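Local coordinates for F420-dependent methylenetetrahydromethanopterin dehydrogenase (Methanopyrus kandleri, PDB 1QV9), which catalyses the reversible, coenzyme F420-dependent reduction of methenyl-tetrahydromethanopterin to methylene-tetrahydromethanopterin in methanogenesis from carbon dioxide, at residues Ala6-Cys11 and Phe35-Thr40; Gly115-Lys120 and Asp177-Val182; Asp122-Ala127 and Val216-Cys221; Thr187-Glu192 and Lys202-Leu207. One frame throughout, in Å; residues are numbered along the deposited sequence.

Overall arrangement
Interactions 1 and 2 belong to the same six-stranded parallel sheet, about 18 Å apart between centres, and each joins an outermost strand of the chain to its neighbour through regular backbone bonds. Interaction 1 is buried, and a neighbouring subunit continues the sheet beyond it; interaction 2 is only partly buried, with no other chain touching its segments. Interactions 3 and 4 instead dock loops on one long helix, 197-223, about 23 Å apart between centres. Interaction 3, partly buried, depends on a serine hydroxyl and a few sulfur contacts, whereas interaction 4 is buried, purely apolar and free of hydrogen bonds between its segments. Interactions 2 and 4 touch where Val182 meets Thr187.

Interaction 1. Residues Ala6-Cys11 and Phe35-Thr40; sequences AIFIKC and FRVVGT
Phe8 and Phe35 both hold their rings anti to the carbonyl carbon and beside the backbone N (chi1 -71° and -54°), a shared setting that brings the rings together on one face of the sheet. The CE1 corner of Phe8 points at one face of Phe35, 3.8 Å from its CG, in a T-shaped (edge-to-face) stack with planes at 83°. Ala6 CB touches the same ring at Phe35 CD2, 3.9 Å away. With an alanine here instead of Phe35, the Phe8 edge would probably lose the face it rests against and a gap would open beside Ala6. Further along this face the extended Lys10 chain lays CE on Val37 CG1 (3.7 Å), while its NZ goes on to a salt bridge with Asp21. On the reverse face Ile9 CG1 lies 4.2 Å from Val38 CG2, and helix 46-63 packs over both residues. Between the faces, Phe8 is gripped by two backbone bonds, its N to Arg36 O and its O from Val38 N, each 2.9 Å. Val37 to Gly39 also pair antiparallel with a strand of a neighbouring subunit. The pairing of strands 4-10 and 33-39 is that of a beta-alpha-beta unit in a parallel alpha/beta sheet.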
loop_
_atom_site.group_PDB
_atom_site.type_symbol
_atom_site.label_atom_id
_atom_site.label_comp_id
_atom_site.label_asym_id
_atom_site.label_seq_id
_atom_site.Cartn_x
_atom_site.Cartn_y
_atom_site.Cartn_z
ATOM N N ALA A 6 -1.651 41.945 11.778
ATOM C CA ALA A 6 -2.194 41.093 12.828
ATOM C C ALA A 6 -1.058 40.482 13.650
ATOM O O ALA A 6 0.055 40.324 13.154
ATOM C CB ALA A 6 -3.039 39.963 12.229
ATOM N N ILE A 7 -1.355 40.155 14.896
ATOM C CA ILE A 7 -0.369 39.489 15.751
ATOM C C ILE A 7 -0.981 38.138 16.068
ATOM O O ILE A 7 -2.176 38.047 16.336
ATOM C CB ILE A 7 -0.137 40.239 17.082
ATOM C CG1 ILE A 7 0.455 41.630 16.819
ATOM C CG2 ILE A 7 0.832 39.421 18.006
ATOM C CD1 ILE A 7 0.592 42.486 18.074
ATOM N N PHE A 8 -0.169 37.089 16.013
ATOM C CA PHE A 8 -0.613 35.733 16.341
ATOM C C PHE A 8 0.102 35.327 17.615
ATOM O O PHE A 8 1.308 35.525 17.723
ATOM C CB PHE A 8 -0.245 34.747 15.225
ATOM C CG PHE A 8 -1.058 34.940 13.974
ATOM C CD1 PHE A 8 -0.696 35.900 13.026
ATOM C CD2 PHE A 8 -2.193 34.151 13.747
ATOM C CE1 PHE A 8 -1.453 36.073 11.849
ATOM C CE2 PHE A 8 -2.962 34.317 12.554
ATOM C CZ PHE A 8 -2.577 35.284 11.610
ATOM N N ILE A 9 -0.623 34.764 18.582
ATOM C CA ILE A 9 0.001 34.327 19.842
ATOM C C ILE A 9 -0.142 32.817 19.896
ATOM O O ILE A 9 -1.250 32.295 19.732
ATOM C CB ILE A 9 -0.711 34.953 21.056
ATOM C CG1 ILE A 9 -0.791 36.467 20.901
ATOM C CG2 ILE A 9 -0.000 34.561 22.349
ATOM C CD1 ILE A 9 -1.739 37.129 21.950
ATOM N N LYS A 10 0.966 32.104 20.147
ATOM C CA LYS A 10 0.946 30.643 20.152
ATOM C C LYS A 10 1.465 30.104 21.477
ATOM O O LYS A 10 2.646 30.292 21.815
ATOM C CB LYS A 10 1.827 30.070 19.002
ATOM C CG LYS A 10 1.413 30.537 17.611
ATOM C CD LYS A 10 2.198 29.856 16.490
ATOM C CE LYS A 10 1.763 30.434 15.131
ATOM N NZ LYS A 10 2.237 29.608 13.988
ATOM N N CYS A 11 0.578 29.452 22.234
ATOM C CA CYS A 11 0.927 28.839 23.517
ATOM C C CYS A 11 0.387 27.422 23.509
ATOM O O CYS A 11 -0.836 27.215 23.343
ATOM C CB CYS A 11 0.326 29.631 24.676
ATOM S SG CYS A 11 0.917 31.334 24.810
ATOM N N PHE A 35 2.540 40.456 9.538
ATOM C CA PHE A 35 2.217 39.779 10.791
ATOM C C PHE A 35 3.404 39.722 11.738
ATOM O O PHE A 35 4.567 39.804 11.335
ATOM C CB PHE A 35 1.831 38.308 10.521
ATOM C CG PHE A 35 0.720 38.113 9.515
ATOM C CD1 PHE A 35 0.777 37.092 8.590
ATOM C CD2 PHE A 35 -0.413 38.906 9.552
ATOM C CE1 PHE A 35 -0.298 36.857 7.696
ATOM C CE2 PHE A 35 -1.486 38.676 8.661
ATOM C CZ PHE A 35 -1.414 37.649 7.738
ATOM N N ARG A 36 3.086 39.594 13.010
ATOM C CA ARG A 36 4.062 39.369 14.062
ATOM C C ARG A 36 3.542 38.115 14.766
ATOM O O ARG A 36 2.335 37.947 14.920
ATOM C CB ARG A 36 4.128 40.519 15.059
ATOM C CG ARG A 36 4.671 41.839 14.476
ATOM C CD ARG A 36 6.136 41.672 14.002
ATOM N NE ARG A 36 6.605 42.947 13.458
ATOM C CZ ARG A 36 6.495 43.310 12.192
ATOM N NH1 ARG A 36 6.946 44.506 11.837
ATOM N NH2 ARG A 36 5.974 42.482 11.287
ATOM N N VAL A 37 4.438 37.215 15.147
ATOM C CA VAL A 37 4.059 35.979 15.839
ATOM C C VAL A 37 4.849 35.908 17.136
ATOM O O VAL A 37 6.062 36.127 17.131
ATOM C CB VAL A 37 4.351 34.740 14.955
ATOM C CG1 VAL A 37 3.902 33.448 15.679
ATOM C CG2 VAL A 37 3.639 34.880 13.644
ATOM N N VAL A 38 4.191 35.604 18.260
ATOM C CA VAL A 38 4.908 35.548 19.536
ATOM C C VAL A 38 4.322 34.429 20.380
ATOM O O VAL A 38 3.179 34.041 20.175
ATOM C CB VAL A 38 4.798 36.867 20.328
ATOM C CG1 VAL A 38 5.397 37.996 19.512
ATOM C CG2 VAL A 38 3.320 37.165 20.695
ATOM N N GLY A 39 5.094 33.885 21.325
ATOM C CA GLY A 39 4.538 32.821 22.123
ATOM C C GLY A 39 5.558 32.294 23.097
ATOM O O GLY A 39 6.687 32.799 23.161
ATOM N N THR A 40 5.134 31.297 23.855
ATOM C CA THR A 40 5.975 30.661 24.871
ATOM C C THR A 40 6.180 29.179 24.555
ATOM O O THR A 40 6.291 28.344 25.458
ATOM C CB THR A 40 5.323 30.771 26.271
ATOM O OG1 THR A 40 3.982 30.290 26.201
ATOM C CG2 THR A 40 5.321 32.214 26.754
#

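Interaction 2. Residues Gly115-Lys120 and Asp177-Val182; sequences GYILVK and DLPKLV
Tyr116 N gives the shortest polar bond of the contact, 2.7 Å to Pro179 O, reaching the oxygen from above the carbonyl plane, 39° out of it. Leu181 N to Tyr116 O (3.0 Å) and Leu118 N to Leu181 O (2.8 Å) carry the pairing onward. With chi1 at 53°, Tyr116 CG takes the crowded position between backbone N and carbonyl carbon, which swings the ring across to the other strand. There Lys180 CA lies over one face in a CH-pi contact, 3.9 Å from the ring centroid, and Lys180 CB is 3.6 Å from Tyr116 CZ. The phenol OH is hydrogen-bonded to Glu110 on helix 106-111. A leucine in place of Tyr116 would probably uncover the Lys180 backbone and deprive Glu110 of its hydroxyl partner. On the reverse face Ile117 CG1 meets Pro179 CG at 4.1 Å. Gly115 passes close to the other segment, its CA 3.7 Å from Leu178 CB; a side chain pointing that way would run into Leu178 and Pro179 O. Val182 CG1 rests on Lys120 CD (3.9 Å). Side by side and parallel, strands 115-119 and 180-183 form one margin of the chain's alpha/beta sheet, connected by a long excursion through helices 134-150 and 153-169.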
loop_
_atom_site.group_PDB
_atom_site.type_symbol
_atom_site.label_atom_id
_atom_site.label_comp_id
_atom_site.label_asym_id
_atom_site.label_seq_id
_atom_site.Cartn_x
_atom_site.Cartn_y
_atom_site.Cartn_z
ATOM N N GLY A 115 -14.028 36.312 18.776
ATOM C CA GLY A 115 -14.367 35.364 17.736
ATOM C C GLY A 115 -13.683 34.035 18.089
ATOM O O GLY A 115 -12.832 33.958 19.012
ATOM N N TYR A 116 -14.077 32.971 17.402
ATOM C CA TYR A 116 -13.435 31.669 17.649
ATOM C C TYR A 116 -13.537 30.730 16.473
ATOM O O TYR A 116 -14.453 30.820 15.670
ATOM C CB TYR A 116 -14.013 30.933 18.887
ATOM C CG TYR A 116 -15.523 30.741 18.918
ATOM C CD1 TYR A 116 -16.321 31.658 19.596
ATOM C CD2 TYR A 116 -16.144 29.698 18.238
ATOM C CE1 TYR A 116 -17.715 31.542 19.592
ATOM C CE2 TYR A 116 -17.546 29.579 18.221
ATOM C CZ TYR A 116 -18.308 30.511 18.906
ATOM O OH TYR A 116 -19.687 30.406 18.906
ATOM N N ILE A 117 -12.547 29.843 16.354
ATOM C CA ILE A 117 -12.607 28.796 15.350
ATOM C C ILE A 117 -12.177 27.593 16.166
ATOM O O ILE A 117 -11.025 27.507 16.620
ATOM C CB ILE A 117 -11.636 28.986 14.166
ATOM C CG1 ILE A 117 -11.982 30.302 13.460
ATOM C CG2 ILE A 117 -11.786 27.795 13.188
ATOM C CD1 ILE A 117 -11.044 30.675 12.280
ATOM N N LEU A 118 -13.125 26.691 16.414
ATOM C CA LEU A 118 -12.838 25.492 17.195
ATOM C C LEU A 118 -12.762 24.311 16.234
ATOM O O LEU A 118 -13.719 24.012 15.543
ATOM C CB LEU A 118 -13.931 25.270 18.240
ATOM C CG LEU A 118 -14.025 26.443 19.230
ATOM C CD1 LEU A 118 -15.110 26.139 20.250
ATOM C CD2 LEU A 118 -12.670 26.624 19.964
ATOM N N VAL A 119 -11.609 23.647 16.173
ATOM C CA VAL A 119 -11.406 22.555 15.247
ATOM C C VAL A 119 -11.481 21.233 16.001
ATOM O O VAL A 119 -10.514 20.818 16.673
ATOM C CB VAL A 119 -10.024 22.742 14.552
ATOM C CG1 VAL A 119 -9.804 21.676 13.486
ATOM C CG2 VAL A 119 -9.997 24.127 13.905
ATOM N N LYS A 120 -12.627 20.556 15.892
ATOM C CA LYS A 120 -12.789 19.308 16.645
ATOM C C LYS A 120 -11.807 18.201 16.255
ATOM O O LYS A 120 -11.341 17.447 17.088
ATOM C CB LYS A 120 -14.259 18.823 16.592
ATOM C CG LYS A 120 -15.205 19.896 17.099
ATOM C CD LYS A 120 -16.672 19.435 17.213
ATOM C CE LYS A 120 -16.861 18.623 18.478
ATOM N NZ LYS A 120 -18.285 18.198 18.653
ATOM N N ASP A 177 -18.346 40.712 12.996
ATOM C CA ASP A 177 -17.559 40.241 11.874
ATOM C C ASP A 177 -16.631 39.117 12.306
ATOM O O ASP A 177 -16.094 38.417 11.444
ATOM C CB ASP A 177 -16.667 41.355 11.322
ATOM C CG ASP A 177 -17.457 42.431 10.599
ATOM O OD1 ASP A 177 -17.106 43.614 10.767
ATOM O OD2 ASP A 177 -18.394 42.077 9.845
ATOM N N LEU A 178 -16.459 38.938 13.613
ATOM C CA LEU A 178 -15.524 37.912 14.077
ATOM C C LEU A 178 -16.137 36.542 13.903
ATOM O O LEU A 178 -17.328 36.331 14.158
ATOM C CB LEU A 178 -15.135 38.163 15.517
ATOM C CG LEU A 178 -14.419 39.506 15.722
ATOM C CD1 LEU A 178 -14.247 39.711 17.206
ATOM C CD2 LEU A 178 -13.073 39.547 14.988
ATOM N N PRO A 179 -15.332 35.568 13.468
ATOM C CA PRO A 179 -15.900 34.235 13.270
ATOM C C PRO A 179 -16.386 33.542 14.520
ATOM O O PRO A 179 -15.923 33.831 15.610
ATOM C CB PRO A 179 -14.743 33.456 12.601
ATOM C CG PRO A 179 -13.529 34.134 13.159
ATOM C CD PRO A 179 -13.905 35.618 13.094
ATOM N N LYS A 180 -17.370 32.663 14.338
ATOM C CA LYS A 180 -17.917 31.812 15.387
ATOM C C LYS A 180 -18.074 30.483 14.634
ATOM O O LYS A 180 -19.154 30.126 14.168
ATOM C CB LYS A 180 -19.262 32.341 15.897
ATOM C CG LYS A 180 -19.101 33.625 16.664
ATOM C CD LYS A 180 -20.387 34.014 17.374
ATOM C CE LYS A 180 -21.457 34.432 16.384
ATOM N NZ LYS A 180 -22.683 34.956 17.106
ATOM N N LEU A 181 -16.965 29.767 14.481
ATOM C CA LEU A 181 -16.965 28.522 13.725
ATOM C C LEU A 181 -16.571 27.308 14.515
ATOM O O LEU A 181 -15.649 27.360 15.319
ATOM C CB LEU A 181 -15.996 28.613 12.541
ATOM C CG LEU A 181 -16.266 29.622 11.437
ATOM C CD1 LEU A 181 -15.127 29.568 10.436
ATOM C CD2 LEU A 181 -17.609 29.305 10.745
ATOM N N VAL A 182 -17.280 26.211 14.269
ATOM C CA VAL A 182 -16.961 24.939 14.904
ATOM C C VAL A 182 -16.853 23.977 13.733
ATOM O O VAL A 182 -17.832 23.702 13.013
ATOM C CB VAL A 182 -18.062 24.489 15.886
ATOM C CG1 VAL A 182 -17.712 23.165 16.466
ATOM C CG2 VAL A 182 -18.219 25.508 16.995
#

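Interaction 3. Residues Asp122-Ala127 and Val216-Cys221; sequences DAMLGA and VSVEGC
Ser217 closes the tight end of the contact: its OG donates to Met124 O at 2.8 Å, from a position tilted 30° out of the carbonyl plane, and its CB also comes within 3.2 Å of that oxygen. OG stands anti to the carbonyl carbon of its own residue (chi1 -68°), turned to the loop; Val213 O, one turn back on the helix, is a weak second acceptor that can at most share or compete for the same proton. Gly126, whose CA lies 4.8 Å from Ser217 CA, is the centre of an inverse gamma turn, closed by a weak bond from Ala127 N to Leu125 O. The outer, partly exposed end is looser, with mainly contacts of the Cys221 sulfur across it. Cys221 SG is 3.3 Å from Ala127 N and 4.1 Å from Ala127 CB. The methyl of Met124, a selenomethionine in this crystal, lies 3.7 Å from Cys221 SG in one of two modelled conformers, so that touch is doubtful. Leu125 turns away from the helix, and its side chain touches Met137 and Tyr140 of helix 134-150. Ala127 packs on Arg27 of a neighbouring subunit. The contact is a loop-to-helix junction, tying the segment that leaves strand 115-119 to helix 197-223 of the helix bundle.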
loop_
_atom_site.group_PDB
_atom_site.type_symbol
_atom_site.label_atom_id
_atom_site.label_comp_id
_atom_site.label_asym_id
_atom_site.label_seq_id
_atom_site.Cartn_x
_atom_site.Cartn_y
_atom_site.Cartn_z
ATOM N N ASP A 122 -8.752 18.501 15.611
ATOM C CA ASP A 122 -7.381 18.864 16.034
ATOM C C ASP A 122 -7.217 18.258 17.409
ATOM O O ASP A 122 -7.238 18.952 18.435
ATOM C CB ASP A 122 -7.268 20.390 16.099
ATOM C CG ASP A 122 -5.864 20.886 15.887
ATOM O OD1 ASP A 122 -4.928 20.196 16.354
ATOM O OD2 ASP A 122 -5.691 21.984 15.286
ATOM N N ALA A 123 -7.004 16.954 17.403
ATOM C CA ALA A 123 -6.978 16.153 18.625
ATOM C C ALA A 123 -5.734 16.148 19.488
ATOM O O ALA A 123 -4.620 16.141 18.998
ATOM C CB ALA A 123 -7.308 14.709 18.233
HETATM N N MSE A 124 -5.923 16.175 20.802
HETATM C CA MSE A 124 -4.787 16.123 21.722
HETATM C C MSE A 124 -4.045 14.798 21.507
HETATM O O MSE A 124 -4.656 13.744 21.302
HETATM C CB MSE A 124 -5.277 16.210 23.169
HETATM C CG MSE A 124 -4.160 16.291 24.193
HETATM SE SE MSE A 124 -4.885 16.168 25.991
HETATM C CE MSE A 124 -4.615 14.282 26.290
ATOM N N LEU A 125 -2.721 14.853 21.551
ATOM C CA LEU A 125 -1.918 13.665 21.341
ATOM C C LEU A 125 -1.763 12.795 22.603
ATOM O O LEU A 125 -2.227 13.190 23.694
ATOM C CB LEU A 125 -0.575 14.016 20.720
ATOM C CG LEU A 125 0.288 15.147 21.237
ATOM C CD1 LEU A 125 0.642 14.956 22.689
ATOM C CD2 LEU A 125 1.539 15.202 20.352
ATOM N N GLY A 126 -1.125 11.631 22.445
ATOM C CA GLY A 126 -0.972 10.678 23.565
ATOM C C GLY A 126 0.202 11.059 24.441
ATOM O O GLY A 126 1.225 10.358 24.485
ATOM N N ALA A 127 0.006 12.134 25.198
ATOM C CA ALA A 127 1.054 12.735 25.995
ATOM C C ALA A 127 1.464 12.082 27.316
ATOM O O ALA A 127 1.377 12.712 28.374
ATOM C CB ALA A 127 0.721 14.220 26.217
ATOM N N VAL A 216 -9.510 9.018 23.048
ATOM C CA VAL A 216 -8.559 7.972 23.422
ATOM C C VAL A 216 -7.366 8.565 24.169
ATOM O O VAL A 216 -6.909 8.023 25.182
ATOM C CB VAL A 216 -8.072 7.140 22.168
ATOM C CG1 VAL A 216 -7.018 6.075 22.605
ATOM C CG2 VAL A 216 -9.300 6.519 21.486
ATOM N N SER A 217 -6.819 9.663 23.654
ATOM C CA SER A 217 -5.726 10.340 24.307
ATOM C C SER A 217 -6.129 10.792 25.725
ATOM O O SER A 217 -5.352 10.652 26.657
ATOM C CB SER A 217 -5.299 11.561 23.485
ATOM O OG SER A 217 -4.718 11.118 22.254
ATOM N N VAL A 218 -7.331 11.338 25.842
ATOM C CA VAL A 218 -7.825 11.823 27.140
ATOM C C VAL A 218 -7.932 10.627 28.090
ATOM O O VAL A 218 -7.520 10.723 29.248
ATOM C CB VAL A 218 -9.188 12.547 26.981
ATOM C CG1 VAL A 218 -9.862 12.749 28.367
ATOM C CG2 VAL A 218 -8.978 13.908 26.318
ATOM N N GLU A 219 -8.448 9.494 27.609
ATOM C CA GLU A 219 -8.546 8.326 28.490
ATOM C C GLU A 219 -7.162 7.874 28.964
ATOM O O GLU A 219 -6.949 7.567 30.138
ATOM C CB GLU A 219 -9.233 7.162 27.784
ATOM C CG GLU A 219 -9.283 5.879 28.623
ATOM C CD GLU A 219 -9.809 4.691 27.839
ATOM O OE1 GLU A 219 -10.631 4.910 26.946
ATOM O OE2 GLU A 219 -9.411 3.546 28.126
ATOM N N GLY A 220 -6.187 7.831 28.054
ATOM C CA GLY A 220 -4.882 7.376 28.450
ATOM C C GLY A 220 -4.047 8.348 29.271
ATOM O O GLY A 220 -3.172 7.917 30.012
ATOM N N CYS A 221 -4.300 9.642 29.121
ATOM C CA CYS A 221 -3.558 10.682 29.841
ATOM C C CYS A 221 -4.165 11.124 31.168
ATOM O O CYS A 221 -3.425 11.497 32.085
ATOM C CB CYS A 221 -3.451 11.944 28.995
ATOM S SG CYS A 221 -2.301 11.757 27.587
#

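Interaction 4. Residues Thr187-Glu192 and Lys202-Leu207; sequences TLLERE and KAMAAL
Leu188 and Leu207 meet with no flat group between them: no ring, carboxylate or guanidinium of either segment enters the contact, so faces and edges play no part and only branched or flexible apolar chains touch. The two leucines reach toward each other tip to tip. Leu207 CD1 lies 3.7 Å from Leu188 CD1 and equally close to Leu188 CG, with Leu188 CD2 a little farther off. Leu188 carries CG anti to the carbonyl carbon (chi1 -57°), and with chi2 near -163° CD1 goes in against the helix, where Ala203 CB stands 3.7 Å from it. Because Ala203 ends at its methyl, the Leu188 branch can sit low on the helix surface, close to the Met204 backbone. The base of the same side chain is also in contact, Leu188 CB lying 4.0 Å from Met204 CG. Met204, a selenomethionine in this crystal, then bends at chi3 (50°) toward Leu189. The two chains cross at about a right angle, Leu189 CD2 being 3.7 Å from Met204 SE and 3.9 Å from Met204 CE. Leu207 leans in addition on Val153 of helix 153-169, and Ala203 on Phe194. Beyond, Met204 packs on Ser236 and Leu189 on Arg229 of a neighbouring subunit, so the far side of the contact borders the subunit interface. With no hydrogen bond or charge pair across them, between these two segments the attachment rests on van der Waals contact and burial of apolar surface, and its specificity probably on how the side-chain shapes fit.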
loop_
_atom_site.group_PDB
_atom_site.type_symbol
_atom_site.label_atom_id
_atom_site.label_comp_id
_atom_site.label_asym_id
_atom_site.label_seq_id
_atom_site.Cartn_x
_atom_site.Cartn_y
_atom_site.Cartn_z
ATOM N N THR A 187 -18.730 19.568 8.462
ATOM C CA THR A 187 -18.417 20.829 7.803
ATOM C C THR A 187 -18.144 20.560 6.336
ATOM O O THR A 187 -18.451 21.380 5.452
ATOM C CB THR A 187 -17.131 21.431 8.453
ATOM O OG1 THR A 187 -17.366 21.606 9.840
ATOM C CG2 THR A 187 -16.763 22.780 7.835
ATOM N N LEU A 188 -17.564 19.392 6.053
ATOM C CA LEU A 188 -17.171 19.101 4.681
ATOM C C LEU A 188 -18.344 18.943 3.697
ATOM O O LEU A 188 -18.181 19.164 2.496
ATOM C CB LEU A 188 -16.305 17.832 4.630
ATOM C CG LEU A 188 -15.046 17.858 5.490
ATOM C CD1 LEU A 188 -14.124 16.743 4.996
ATOM C CD2 LEU A 188 -14.376 19.205 5.459
ATOM N N LEU A 189 -19.506 18.618 4.232
ATOM C CA LEU A 189 -20.696 18.387 3.409
ATOM C C LEU A 189 -21.077 19.582 2.562
ATOM O O LEU A 189 -21.632 19.413 1.465
ATOM C CB LEU A 189 -21.853 17.991 4.318
ATOM C CG LEU A 189 -21.735 16.580 4.910
ATOM C CD1 LEU A 189 -22.713 16.432 6.075
ATOM C CD2 LEU A 189 -21.974 15.501 3.847
ATOM N N GLU A 190 -20.784 20.792 3.041
ATOM C CA GLU A 190 -21.139 21.986 2.273
ATOM C C GLU A 190 -19.983 22.779 1.670
ATOM O O GLU A 190 -20.142 23.936 1.268
ATOM C CB GLU A 190 -21.993 22.900 3.157
ATOM C CG GLU A 190 -23.347 22.297 3.442
ATOM C CD GLU A 190 -24.139 23.119 4.438
ATOM O OE1 GLU A 190 -25.354 23.288 4.210
ATOM O OE2 GLU A 190 -23.562 23.584 5.440
ATOM N N ARG A 191 -18.810 22.167 1.608
ATOM C CA ARG A 191 -17.661 22.830 1.024
ATOM C C ARG A 191 -17.670 22.441 -0.461
ATOM O O ARG A 191 -18.225 21.415 -0.844
ATOM C CB ARG A 191 -16.376 22.320 1.688
ATOM C CG ARG A 191 -16.281 22.548 3.213
ATOM C CD ARG A 191 -16.052 24.010 3.545
ATOM N NE ARG A 191 -14.913 24.540 2.812
ATOM C CZ ARG A 191 -14.636 25.833 2.732
ATOM N NH1 ARG A 191 -15.426 26.712 3.354
ATOM N NH2 ARG A 191 -13.606 26.253 2.003
ATOM N N GLU A 192 -17.067 23.239 -1.317
ATOM C CA GLU A 192 -17.049 22.819 -2.718
ATOM C C GLU A 192 -15.665 22.226 -2.944
ATOM O O GLU A 192 -15.130 22.254 -4.036
ATOM C CB GLU A 192 -17.254 24.020 -3.638
ATOM C CG GLU A 192 -18.624 24.631 -3.486
ATOM C CD GLU A 192 -19.707 23.602 -3.710
ATOM O OE1 GLU A 192 -20.113 23.393 -4.878
ATOM O OE2 GLU A 192 -20.139 22.984 -2.716
ATOM N N LYS A 202 -14.116 9.945 1.961
ATOM C CA LYS A 202 -12.890 9.503 2.643
ATOM C C LYS A 202 -12.379 10.608 3.571
ATOM O O LYS A 202 -11.841 10.345 4.631
ATOM C CB LYS A 202 -11.807 9.138 1.613
ATOM C CG LYS A 202 -12.146 7.869 0.877
ATOM C CD LYS A 202 -11.151 7.586 -0.272
ATOM C CE LYS A 202 -11.500 6.338 -1.088
ATOM N NZ LYS A 202 -11.213 5.063 -0.391
ATOM N N ALA A 203 -12.451 11.868 3.124
ATOM C CA ALA A 203 -12.023 13.006 3.947
ATOM C C ALA A 203 -12.886 13.109 5.220
ATOM O O ALA A 203 -12.378 13.379 6.278
ATOM C CB ALA A 203 -12.097 14.314 3.116
HETATM N N MSE A 204 -14.188 12.844 5.083
HETATM C CA MSE A 204 -15.072 12.861 6.240
HETATM C C MSE A 204 -14.676 11.744 7.189
HETATM O O MSE A 204 -14.600 11.981 8.390
HETATM C CB MSE A 204 -16.527 12.691 5.797
HETATM C CG MSE A 204 -16.988 13.931 5.019
HETATM SE SE MSE A 204 -18.772 13.648 4.222
HETATM C CE MSE A 204 -19.647 13.033 5.772
ATOM N N ALA A 205 -14.428 10.541 6.668
ATOM C CA ALA A 205 -13.974 9.442 7.531
ATOM C C ALA A 205 -12.674 9.858 8.243
ATOM O O ALA A 205 -12.462 9.559 9.409
ATOM C CB ALA A 205 -13.721 8.183 6.726
ATOM N N ALA A 206 -11.747 10.509 7.539
ATOM C CA ALA A 206 -10.545 10.930 8.208
ATOM C C ALA A 206 -10.793 11.904 9.373
ATOM O O ALA A 206 -10.147 11.804 10.395
ATOM C CB ALA A 206 -9.559 11.584 7.162
ATOM N N LEU A 207 -11.703 12.853 9.209
ATOM C CA LEU A 207 -11.961 13.839 10.237
ATOM C C LEU A 207 -12.708 13.180 11.390
ATOM O O LEU A 207 -12.494 13.582 12.532
ATOM C CB LEU A 207 -12.804 15.017 9.721
ATOM C CG LEU A 207 -12.108 15.896 8.680
ATOM C CD1 LEU A 207 -12.948 17.173 8.486
ATOM C CD2 LEU A 207 -10.709 16.329 9.200
#